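Local atomic coordinates of beta-1,3-xylanase (Alcaligenes sp., PDB entry 2COV), a protein that binds beta-1,3-xylan through a family 31 carbohydrate-binding module, the fragment of the xylanase described here. Residues 32-37 and 71-76; 11-16 and 25-30; 40-45 and 65-70. All coordinates share one frame; numbering follows the deposited sequence.

Overall arrangement
All three contacts belong to one antiparallel beta-fold without helices. Contact 2 is the most buried, only about 5 Å from the chain centre to its own; it pairs the hairpin strands 13-19 and 22-28 and sends aromatic and aliphatic groups inward. Contacts 1 and 3 are partly buried and share strand 66-75, contact 3 near its start and contact 1 at its end, where a loop with two tryptophans lies against it. Contact 3 nests inside the chain loop closed by contact 1, and its polar side is rich in charge and water. Phe13 of contact 2 touches both Phe71 of contact 1 and Leu69 of contact 3, joining the three through the interior.

Contact 1: residues 32-37 and 71-76; sequences WSAGWN and FKVEDR
Trp36 lies flat over the root of the Glu74 side chain: Glu74 CB stands 3.4 Å from the centroid of the Trp36 five-membered ring and 11° off its normal, a CH-pi contact, while Glu74 CG reaches 3.3 Å from Trp36 NE1. Beyond the ring the glutamate chain bends (chi2 -80°) and carries its carboxylate back to the 32-37 loop. There Glu74 OE1 takes two hydrogen bonds, from Ser33 OG at 2.6 Å, above the carboxylate plane, and from Gly35 N at 2.9 Å, nearly straight and on the anti side. These two donors, with Gly78 N on Glu74 OE2, probably restrict the carboxylate's rotation. The backbone repeats the grip, with Glu74 N donating to Trp36 O and Ala34 N to Glu74 O. An alanine in place of Trp36 would probably bare the aliphatic part of Glu74 and deprive Tyr38 of a second subunit of its indole N-H partner.

Trp32 is held differently. Val73 CG1 sits 3.6 Å from the centroid of the Trp32 five-membered ring, only 4° off the normal, so the methyl sits squarely over that ring, a CH-pi contact. Farther along the indole, Trp32 CH2 meets Phe71 CE2 at 3.6 Å with the two rings oblique. At the opposite end, Asp75 OD1 approaches the indole edge 3.4 Å from Trp32 CD1, the carboxylate almost perpendicular to the ring; Gln82 is the hydrogen-bond partner of that oxygen. The other valine branch, CG2, rests against Ala34 CB at 3.7 Å.

The loop thus closes on the last residues of strand 66-75 just before strand 37-41 begins, Asn37 and Val73 forming an antiparallel non-hydrogen-bonded pair. Strand 80-89 flanks 66-75 on its other edge, and Phe55 of strand 54-60 packs on Trp32, Ala34 and Phe71.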
loop_
_atom_site.group_PDB
_atom_site.type_symbol
_atom_site.label_atom_id
_atom_site.label_comp_id
_atom_site.label_asym_id
_atom_site.label_seq_id
_atom_site.Cartn_x
_atom_site.Cartn_y
_atom_site.Cartn_z
ATOM N N TRP A 32 -21.139 -7.397 0.099
ATOM C CA TRP A 32 -20.011 -7.666 -0.808
ATOM C C TRP A 32 -20.009 -9.103 -1.277
ATOM O O TRP A 32 -20.427 -9.984 -0.522
ATOM C CB TRP A 32 -18.710 -7.402 -0.133
ATOM C CG TRP A 32 -18.609 -6.116 0.635
ATOM C CD1 TRP A 32 -18.288 -4.900 0.156
ATOM C CD2 TRP A 32 -18.716 -5.986 2.033
ATOM N NE1 TRP A 32 -18.266 -4.018 1.178
ATOM C CE2 TRP A 32 -18.503 -4.653 2.340
ATOM C CE3 TRP A 32 -18.980 -6.874 3.077
ATOM C CZ2 TRP A 32 -18.526 -4.186 3.643
ATOM C CZ3 TRP A 32 -18.965 -6.420 4.349
ATOM C CH2 TRP A 32 -18.780 -5.102 4.621
ATOM N N SER A 33 -19.434 -9.395 -2.426
ATOM C CA SER A 33 -19.292 -10.791 -2.812
ATOM C C SER A 33 -18.435 -11.560 -1.798
ATOM O O SER A 33 -18.721 -12.690 -1.515
ATOM C CB SER A 33 -18.729 -10.869 -4.233
ATOM O OG SER A 33 -17.563 -10.100 -4.420
ATOM N N ALA A 34 -17.388 -10.958 -1.271
ATOM C CA ALA A 34 -16.718 -11.461 -0.105
ATOM C C ALA A 34 -16.194 -12.875 -0.284
ATOM O O ALA A 34 -16.255 -13.711 0.610
ATOM C CB ALA A 34 -17.533 -11.283 1.135
ATOM N N GLY A 35 -15.543 -13.150 -1.432
ATOM C CA GLY A 35 -14.843 -14.431 -1.593
ATOM C C GLY A 35 -13.722 -14.645 -0.628
ATOM O O GLY A 35 -13.356 -15.767 -0.327
ATOM N N TRP A 36 -13.105 -13.554 -0.216
ATOM C CA TRP A 36 -12.145 -13.518 0.896
ATOM C C TRP A 36 -12.436 -12.281 1.745
ATOM O O TRP A 36 -13.116 -11.335 1.286
ATOM C CB TRP A 36 -10.661 -13.566 0.429
ATOM C CG TRP A 36 -10.294 -12.452 -0.515
ATOM C CD1 TRP A 36 -10.270 -12.508 -1.869
ATOM C CD2 TRP A 36 -9.965 -11.069 -0.196
ATOM N NE1 TRP A 36 -9.955 -11.335 -2.417
ATOM C CE2 TRP A 36 -9.757 -10.415 -1.412
ATOM C CE3 TRP A 36 -9.817 -10.377 0.988
ATOM C CZ2 TRP A 36 -9.457 -9.072 -1.463
ATOM C CZ3 TRP A 36 -9.497 -9.029 0.937
ATOM C CH2 TRP A 36 -9.367 -8.370 -0.272
ATOM N N ASN A 37 -11.944 -12.317 3.001
ATOM C CA ASN A 37 -12.018 -11.155 3.897
ATOM C C ASN A 37 -10.951 -11.260 4.943
ATOM O O ASN A 37 -10.606 -12.365 5.372
ATOM C CB ASN A 37 -13.415 -11.039 4.544
ATOM C CG ASN A 37 -13.598 -11.988 5.720
ATOM O OD1 ASN A 37 -13.389 -11.577 6.857
ATOM N ND2 ASN A 37 -13.943 -13.270 5.445
ATOM N N PHE A 71 -10.707 -3.677 8.064
ATOM C CA PHE A 71 -11.484 -4.718 7.417
ATOM C C PHE A 71 -11.216 -4.624 5.941
ATOM O O PHE A 71 -11.315 -3.542 5.337
ATOM C CB PHE A 71 -12.980 -4.537 7.652
ATOM C CG PHE A 71 -13.839 -5.624 7.056
ATOM C CD1 PHE A 71 -13.634 -6.936 7.414
ATOM C CD2 PHE A 71 -14.802 -5.396 6.123
ATOM C CE1 PHE A 71 -14.351 -7.982 6.854
ATOM C CE2 PHE A 71 -15.573 -6.407 5.580
ATOM C CZ PHE A 71 -15.331 -7.672 5.928
ATOM N N LYS A 72 -10.775 -5.739 5.382
ATOM C CA LYS A 72 -10.510 -5.880 3.962
ATOM C C LYS A 72 -11.426 -6.928 3.372
ATOM O O LYS A 72 -11.559 -7.996 3.928
ATOM C CB LYS A 72 -9.057 -6.322 3.690
ATOM C CG LYS A 72 -7.997 -5.664 4.482
ATOM C CD LYS A 72 -6.615 -6.058 4.058
ATOM C CE LYS A 72 -5.532 -5.420 4.900
ATOM N NZ LYS A 72 -4.172 -5.836 4.492
ATOM N N VAL A 73 -12.059 -6.616 2.256
ATOM C CA VAL A 73 -13.023 -7.530 1.713
ATOM C C VAL A 73 -13.024 -7.584 0.218
ATOM O O VAL A 73 -12.969 -6.543 -0.452
ATOM C CB VAL A 73 -14.435 -7.225 2.297
ATOM C CG1 VAL A 73 -15.010 -5.849 1.879
ATOM C CG2 VAL A 73 -15.421 -8.346 1.950
ATOM N N GLU A 74 -13.099 -8.784 -0.335
ATOM C CA GLU A 74 -13.273 -9.023 -1.783
ATOM C C GLU A 74 -14.615 -8.507 -2.203
ATOM O O GLU A 74 -15.602 -8.651 -1.520
ATOM C CB GLU A 74 -13.187 -10.536 -1.995
ATOM C CG GLU A 74 -13.042 -10.964 -3.410
ATOM C CD GLU A 74 -14.336 -10.976 -4.222
ATOM O OE1 GLU A 74 -15.395 -11.451 -3.749
ATOM O OE2 GLU A 74 -14.249 -10.522 -5.414
ATOM N N ASP A 75 -14.685 -7.817 -3.369
ATOM C CA ASP A 75 -15.943 -7.257 -3.831
ATOM C C ASP A 75 -16.014 -7.287 -5.326
ATOM O O ASP A 75 -15.023 -7.433 -6.016
ATOM C CB ASP A 75 -16.119 -5.770 -3.329
ATOM C CG ASP A 75 -17.730 -5.399 -3.297
ATOM O OD1 ASP A 75 -17.942 -4.296 -3.184
ATOM O OD2 ASP A 75 -18.584 -6.310 -3.465
ATOM N N ARG A 76 -17.235 -7.228 -5.826
ATOM C CA ARG A 76 -17.470 -7.065 -7.290
ATOM C C ARG A 76 -17.154 -8.364 -8.017
ATOM O O ARG A 76 -16.807 -8.355 -9.189
ATOM C CB ARG A 76 -16.627 -5.877 -7.898
ATOM C CG ARG A 76 -16.487 -4.540 -7.091
ATOM C CD ARG A 76 -17.586 -3.779 -7.464
ATOM N NE ARG A 76 -17.882 -2.518 -6.790
ATOM C CZ ARG A 76 -18.994 -1.878 -7.245
ATOM N NH1 ARG A 76 -19.413 -0.792 -6.720
ATOM N NH2 ARG A 76 -19.625 -2.318 -8.380
#

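Contact 2: residues 11-16 and 25-30; sequences DDFNFN and VYHVDK
Asp12 O takes one hydrogen bond from the opposite strand, from Val28 N at 2.9 Å with an N-H...O angle of 165°, and a weaker CA-H...O contact from His27 CA at 3.3 Å. This is the open end of the beta hairpin formed by strands 13-19 and 22-28, at one margin of the module's antiparallel sheet. Its short strand segments run at 139° to each other, a marked twist. Asn14 and Tyr26 exchange both backbone bonds as a hydrogen-bonded pair, flanked by the non-hydrogen-bonded pairs Phe13-His27 and Phe15-Val25.

On the face of Phe13 and His27, His27 CD2 comes 3.5 Å from Phe13 CB; the two rings are 28° from parallel but slid apart, so they barely overlap. Asp12 O and Phe13 CA lie over one imidazole face, and His27 ND1 donates to Val28 O at 2.8 Å, the acceptor lying close to the imidazole plane, which steadies the ring's rotation. Leu84, Leu69 and Phe71 complete this buried layer.

On the other face the Tyr26 ring runs alongside Asn14, whose CB is 3.5 Å from Tyr26 CZ, and Asn14 O lies over the ring. In the loop beyond the strand, Lys30, folded by bends at chi2 and chi3, closes a salt bridge in which its NZ meets Asp12 OD2 on the syn side at 2.9 Å.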
loop_
_atom_site.group_PDB
_atom_site.type_symbol
_atom_site.label_atom_id
_atom_site.label_comp_id
_atom_site.label_asym_id
_atom_site.label_seq_id
_atom_site.Cartn_x
_atom_site.Cartn_y
_atom_site.Cartn_z
ATOM N N ASP A 11 -22.320 1.435 15.017
ATOM C CA ASP A 11 -21.598 1.343 13.777
ATOM C C ASP A 11 -21.383 -0.092 13.366
ATOM O O ASP A 11 -21.168 -0.968 14.176
ATOM C CB ASP A 11 -20.213 2.027 13.917
ATOM C CG ASP A 11 -20.254 3.567 13.887
ATOM O OD1 ASP A 11 -19.161 4.109 14.039
ATOM O OD2 ASP A 11 -21.315 4.224 13.725
ATOM N N ASP A 12 -21.513 -0.275 12.077
ATOM C CA ASP A 12 -21.293 -1.581 11.454
ATOM C C ASP A 12 -19.869 -2.093 11.551
ATOM O O ASP A 12 -19.682 -3.298 11.515
ATOM C CB ASP A 12 -21.679 -1.474 9.994
ATOM C CG ASP A 12 -23.185 -1.405 9.748
ATOM O OD1 ASP A 12 -23.967 -1.938 10.558
ATOM O OD2 ASP A 12 -23.498 -0.892 8.665
ATOM N N PHE A 13 -18.896 -1.224 11.687
ATOM C CA PHE A 13 -17.488 -1.546 11.829
ATOM C C PHE A 13 -17.134 -1.284 13.275
ATOM O O PHE A 13 -17.153 -0.128 13.707
ATOM C CB PHE A 13 -16.692 -0.630 10.891
ATOM C CG PHE A 13 -15.235 -0.975 10.746
ATOM C CD1 PHE A 13 -14.387 -0.061 10.131
ATOM C CD2 PHE A 13 -14.664 -2.150 11.230
ATOM C CE1 PHE A 13 -13.064 -0.290 9.960
ATOM C CE2 PHE A 13 -13.328 -2.414 11.042
ATOM C CZ PHE A 13 -12.538 -1.478 10.416
ATOM N N ASN A 14 -16.911 -2.320 14.070
ATOM C CA ASN A 14 -16.829 -2.097 15.504
ATOM C C ASN A 14 -16.099 -3.264 16.181
ATOM O O ASN A 14 -15.455 -4.087 15.549
ATOM C CB ASN A 14 -18.271 -1.899 15.999
ATOM C CG ASN A 14 -18.460 -0.880 17.050
ATOM O OD1 ASN A 14 -19.578 -0.239 17.023
ATOM N ND2 ASN A 14 -17.542 -0.676 17.883
ATOM N N PHE A 15 -16.151 -3.249 17.506
ATOM C CA PHE A 15 -15.531 -4.300 18.320
ATOM C C PHE A 15 -16.355 -4.639 19.522
ATOM O O PHE A 15 -17.167 -3.849 19.994
ATOM C CB PHE A 15 -14.121 -3.933 18.745
ATOM C CG PHE A 15 -14.094 -2.849 19.769
ATOM C CD1 PHE A 15 -14.118 -1.531 19.419
ATOM C CD2 PHE A 15 -14.078 -3.164 21.144
ATOM C CE1 PHE A 15 -14.120 -0.516 20.387
ATOM C CE2 PHE A 15 -14.104 -2.151 22.100
ATOM C CZ PHE A 15 -14.060 -0.829 21.749
ATOM N N ASN A 16 -16.153 -5.880 20.006
ATOM C CA ASN A 16 -16.636 -6.343 21.264
ATOM C C ASN A 16 -15.512 -6.660 22.216
ATOM O O ASN A 16 -14.488 -7.249 21.842
ATOM C CB ASN A 16 -17.403 -7.672 21.099
ATOM C CG ASN A 16 -18.639 -7.547 20.246
ATOM O OD1 ASN A 16 -19.486 -6.679 20.493
ATOM N ND2 ASN A 16 -18.779 -8.439 19.264
ATOM N N VAL A 25 -12.986 -8.018 16.729
ATOM C CA VAL A 25 -13.172 -6.965 15.715
ATOM C C VAL A 25 -14.145 -7.499 14.708
ATOM O O VAL A 25 -14.081 -8.666 14.321
ATOM C CB VAL A 25 -11.840 -6.592 15.060
ATOM C CG1 VAL A 25 -12.028 -5.560 13.979
ATOM C CG2 VAL A 25 -10.812 -6.127 16.124
ATOM N N TYR A 26 -15.107 -6.712 14.290
ATOM C CA TYR A 26 -16.080 -7.177 13.314
ATOM C C TYR A 26 -16.558 -6.072 12.393
ATOM O O TYR A 26 -16.457 -4.895 12.640
ATOM C CB TYR A 26 -17.274 -7.811 14.013
ATOM C CG TYR A 26 -18.140 -6.841 14.820
ATOM C CD1 TYR A 26 -19.155 -6.120 14.224
ATOM C CD2 TYR A 26 -17.973 -6.689 16.203
ATOM C CE1 TYR A 26 -19.954 -5.250 14.955
ATOM C CE2 TYR A 26 -18.770 -5.840 16.910
ATOM C CZ TYR A 26 -19.744 -5.108 16.314
ATOM O OH TYR A 26 -20.561 -4.264 17.072
ATOM N N HIS A 27 -17.078 -6.526 11.243
ATOM C CA HIS A 27 -17.794 -5.691 10.329
ATOM C C HIS A 27 -19.095 -6.414 9.931
ATOM O O HIS A 27 -19.064 -7.515 9.397
ATOM C CB HIS A 27 -17.031 -5.330 9.060
ATOM C CG HIS A 27 -17.530 -4.070 8.402
ATOM N ND1 HIS A 27 -18.842 -3.914 7.990
ATOM C CD2 HIS A 27 -16.935 -2.855 8.235
ATOM C CE1 HIS A 27 -19.001 -2.665 7.541
ATOM N NE2 HIS A 27 -17.853 -1.994 7.670
ATOM N N VAL A 28 -20.229 -5.784 10.182
ATOM C CA VAL A 28 -21.517 -6.282 9.735
ATOM C C VAL A 28 -21.508 -6.439 8.207
ATOM O O VAL A 28 -20.946 -5.643 7.471
ATOM C CB VAL A 28 -22.648 -5.323 10.186
ATOM C CG1 VAL A 28 -24.014 -5.734 9.630
ATOM C CG2 VAL A 28 -22.707 -5.340 11.697
ATOM N N ASP A 29 -22.137 -7.511 7.722
ATOM C CA ASP A 29 -22.230 -7.756 6.254
ATOM C C ASP A 29 -22.970 -6.629 5.561
ATOM O O ASP A 29 -24.128 -6.375 5.892
ATOM C CB ASP A 29 -22.969 -9.086 6.076
ATOM C CG ASP A 29 -23.015 -9.532 4.659
ATOM O OD1 ASP A 29 -22.285 -8.961 3.822
ATOM O OD2 ASP A 29 -23.752 -10.507 4.427
ATOM N N LYS A 30 -22.370 -6.011 4.561
ATOM C CA LYS A 30 -23.000 -4.955 3.728
ATOM C C LYS A 30 -23.185 -5.415 2.292
ATOM O O LYS A 30 -23.492 -4.616 1.402
ATOM C CB LYS A 30 -22.145 -3.701 3.729
ATOM C CG LYS A 30 -21.893 -3.096 5.100
ATOM C CD LYS A 30 -23.113 -2.976 5.916
ATOM C CE LYS A 30 -24.118 -2.076 5.318
ATOM N NZ LYS A 30 -25.091 -1.572 6.352
HETATM O O HOH W 1 -22.345 -2.777 15.763
#

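Contact 3: residues 40-45 and 65-70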
loop_
_atom_site.group_PDB
_atom_site.type_symbol
_atom_site.label_atom_id
_atom_site.label_comp_id
_atom_site.label_asym_id
_atom_site.label_seq_id
_atom_site.Cartn_x
_atom_site.Cartn_y
_atom_site.Cartn_z
ATOM N N CYS A 40 -8.335 -7.120 10.890
ATOM C CA CYS A 40 -6.984 -6.819 11.393
ATOM C C CYS A 40 -7.043 -5.893 12.588
ATOM O O CYS A 40 -7.935 -5.028 12.714
ATOM C CB CYS A 40 -6.115 -6.119 10.339
ATOM S SG CYS A 40 -6.342 -6.691 8.648
ATOM N N LEU A 41 -6.034 -6.067 13.437
ATOM C CA LEU A 41 -5.812 -5.172 14.585
ATOM C C LEU A 41 -4.363 -4.719 14.470
ATOM O O LEU A 41 -3.443 -5.543 14.479
ATOM C CB LEU A 41 -5.986 -5.962 15.908
ATOM C CG LEU A 41 -6.007 -5.121 17.147
ATOM C CD1 LEU A 41 -7.308 -4.400 17.264
ATOM C CD2 LEU A 41 -5.745 -5.960 18.440
ATOM N N ASN A 42 -4.164 -3.419 14.360
ATOM C CA ASN A 42 -2.844 -2.889 14.154
ATOM C C ASN A 42 -2.088 -3.565 13.019
ATOM O O ASN A 42 -0.846 -3.800 13.069
ATOM C CB ASN A 42 -1.971 -2.907 15.437
ATOM C CG ASN A 42 -2.365 -1.890 16.459
ATOM O OD1 ASN A 42 -3.232 -1.020 16.211
ATOM N ND2 ASN A 42 -1.774 -1.966 17.631
ATOM N N ASP A 43 -2.804 -3.827 11.923
ATOM C CA ASP A 43 -2.231 -4.399 10.712
ATOM C C ASP A 43 -1.749 -5.850 10.840
ATOM O O ASP A 43 -1.041 -6.362 9.982
ATOM C CB ASP A 43 -1.083 -3.527 10.084
ATOM C CG ASP A 43 -1.396 -2.068 10.099
ATOM O OD1 ASP A 43 -0.710 -1.263 10.827
ATOM O OD2 ASP A 43 -2.380 -1.699 9.417
ATOM N N TYR A 44 -2.152 -6.522 11.923
ATOM C CA TYR A 44 -2.019 -7.986 12.069
ATOM C C TYR A 44 -3.365 -8.550 11.606
ATOM O O TYR A 44 -4.368 -8.246 12.230
ATOM C CB TYR A 44 -1.728 -8.334 13.517
ATOM C CG TYR A 44 -1.675 -9.810 13.753
ATOM C CD1 TYR A 44 -0.509 -10.502 13.573
ATOM C CD2 TYR A 44 -2.789 -10.497 14.178
ATOM C CE1 TYR A 44 -0.482 -11.870 13.800
ATOM C CE2 TYR A 44 -2.717 -11.884 14.394
ATOM C CZ TYR A 44 -1.586 -12.549 14.165
ATOM O OH TYR A 44 -1.518 -13.918 14.398
ATOM N N CYS A 45 -3.326 -9.238 10.480
ATOM C CA CYS A 45 -4.567 -9.616 9.764
ATOM C C CYS A 45 -4.810 -11.091 9.775
ATOM O O CYS A 45 -3.897 -11.878 9.571
ATOM C CB CYS A 45 -4.466 -9.167 8.312
ATOM S SG CYS A 45 -4.362 -7.317 8.114
ATOM N N GLN A 65 -5.773 0.702 25.643
ATOM C CA GLN A 65 -4.866 0.981 24.558
ATOM C C GLN A 65 -5.644 1.271 23.267
ATOM O O GLN A 65 -6.813 0.936 23.152
ATOM C CB GLN A 65 -3.875 -0.168 24.353
ATOM C CG GLN A 65 -2.930 -0.285 25.534
ATOM C CD GLN A 65 -1.996 0.867 25.694
ATOM O OE1 GLN A 65 -1.975 1.555 26.766
ATOM N NE2 GLN A 65 -1.151 1.055 24.719
ATOM N N ASP A 66 -4.999 2.059 22.416
ATOM C CA ASP A 66 -5.582 2.492 21.150
ATOM C C ASP A 66 -5.103 1.566 20.052
ATOM O O ASP A 66 -3.934 1.202 20.015
ATOM C CB ASP A 66 -5.127 3.895 20.777
ATOM C CG ASP A 66 -5.484 4.896 21.798
ATOM O OD1 ASP A 66 -4.698 5.909 21.926
ATOM O OD2 ASP A 66 -6.531 4.701 22.450
ATOM N N TYR A 67 -5.989 1.210 19.121
ATOM C CA TYR A 67 -5.713 0.277 18.058
ATOM C C TYR A 67 -6.301 0.791 16.747
ATOM O O TYR A 67 -7.371 1.398 16.733
ATOM C CB TYR A 67 -6.397 -1.077 18.376
ATOM C CG TYR A 67 -5.778 -1.777 19.567
ATOM C CD1 TYR A 67 -6.341 -1.652 20.837
ATOM C CD2 TYR A 67 -4.608 -2.498 19.433
ATOM C CE1 TYR A 67 -5.760 -2.237 21.944
ATOM C CE2 TYR A 67 -4.012 -3.114 20.556
ATOM C CZ TYR A 67 -4.594 -2.933 21.809
ATOM O OH TYR A 67 -4.034 -3.488 22.907
ATOM N N LYS A 68 -5.655 0.402 15.665
ATOM C CA LYS A 68 -6.241 0.575 14.325
ATOM C C LYS A 68 -6.990 -0.709 13.968
ATOM O O LYS A 68 -6.396 -1.822 13.958
ATOM C CB LYS A 68 -5.164 0.825 13.324
ATOM C CG LYS A 68 -5.637 0.959 11.872
ATOM C CD LYS A 68 -4.379 0.948 10.923
ATOM C CE LYS A 68 -4.663 0.951 9.470
ATOM N NZ LYS A 68 -3.301 0.865 8.793
ATOM N N LEU A 69 -8.270 -0.567 13.678
ATOM C CA LEU A 69 -9.026 -1.704 13.097
ATOM C C LEU A 69 -8.964 -1.622 11.605
ATOM O O LEU A 69 -9.101 -0.525 11.033
ATOM C CB LEU A 69 -10.504 -1.600 13.532
ATOM C CG LEU A 69 -10.825 -1.399 15.023
ATOM C CD1 LEU A 69 -12.345 -1.498 15.257
ATOM C CD2 LEU A 69 -10.032 -2.378 15.871
ATOM N N THR A 70 -8.874 -2.760 10.932
ATOM C CA THR A 70 -9.010 -2.775 9.469
ATOM C C THR A 70 -9.877 -3.961 9.078
ATOM O O THR A 70 -9.829 -5.031 9.655
ATOM C CB THR A 70 -7.646 -2.982 8.778
ATOM O OG1 THR A 70 -6.746 -1.945 9.206
ATOM C CG2 THR A 70 -7.694 -2.984 7.272
HETATM O O HOH W 2 -1.725 -0.154 19.874
HETATM O O HOH W 3 -5.447 -2.832 11.500
HETATM O O HOH W 4 -4.179 -3.005 8.037
#
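Lys68 NZ and Asp43 OD2 form a salt bridge at 2.8 Å, the ammonium using the syn lone pair of the carboxylate oxygen, reached by a fully extended lysine chain. Next to it Asn42 OD1 accepts from Lys68 N at 2.9 Å, nearly along the C=O axis, while Asn42 N returns a bond to Lys68 O. Asn42 and Asp43 are the middle pair of a type I' turn in which the backbones of Leu41 and Tyr44 exchange two hydrogen bonds, and the disulfide Cys40-Cys45 ties the hairpin just outside it.

Water extends the network. One molecule joins Asp43 N, Lys68 O and Thr70 OG1; a second bridges Asp43 OD2 and Thr70 OG1, which also meets Asp85.

Behind this polar surface the packing is apolar. Leu41, its CG swung anti to the backbone N (chi1 -170°), places CD1 3.6 Å from Tyr67 CB and 3.7 Å from Leu69 CD2. Separately, Asn42 ND2 donates to a water held by Asp66 O and lies 3.4 Å from Tyr67 CD2.

The lysine and water probably offset the charge of Asp43, which matters where Asp43 of neighbouring subunits packs close by, and the tight turn is pinned to strand 66-75 by charge, amide and backbone together.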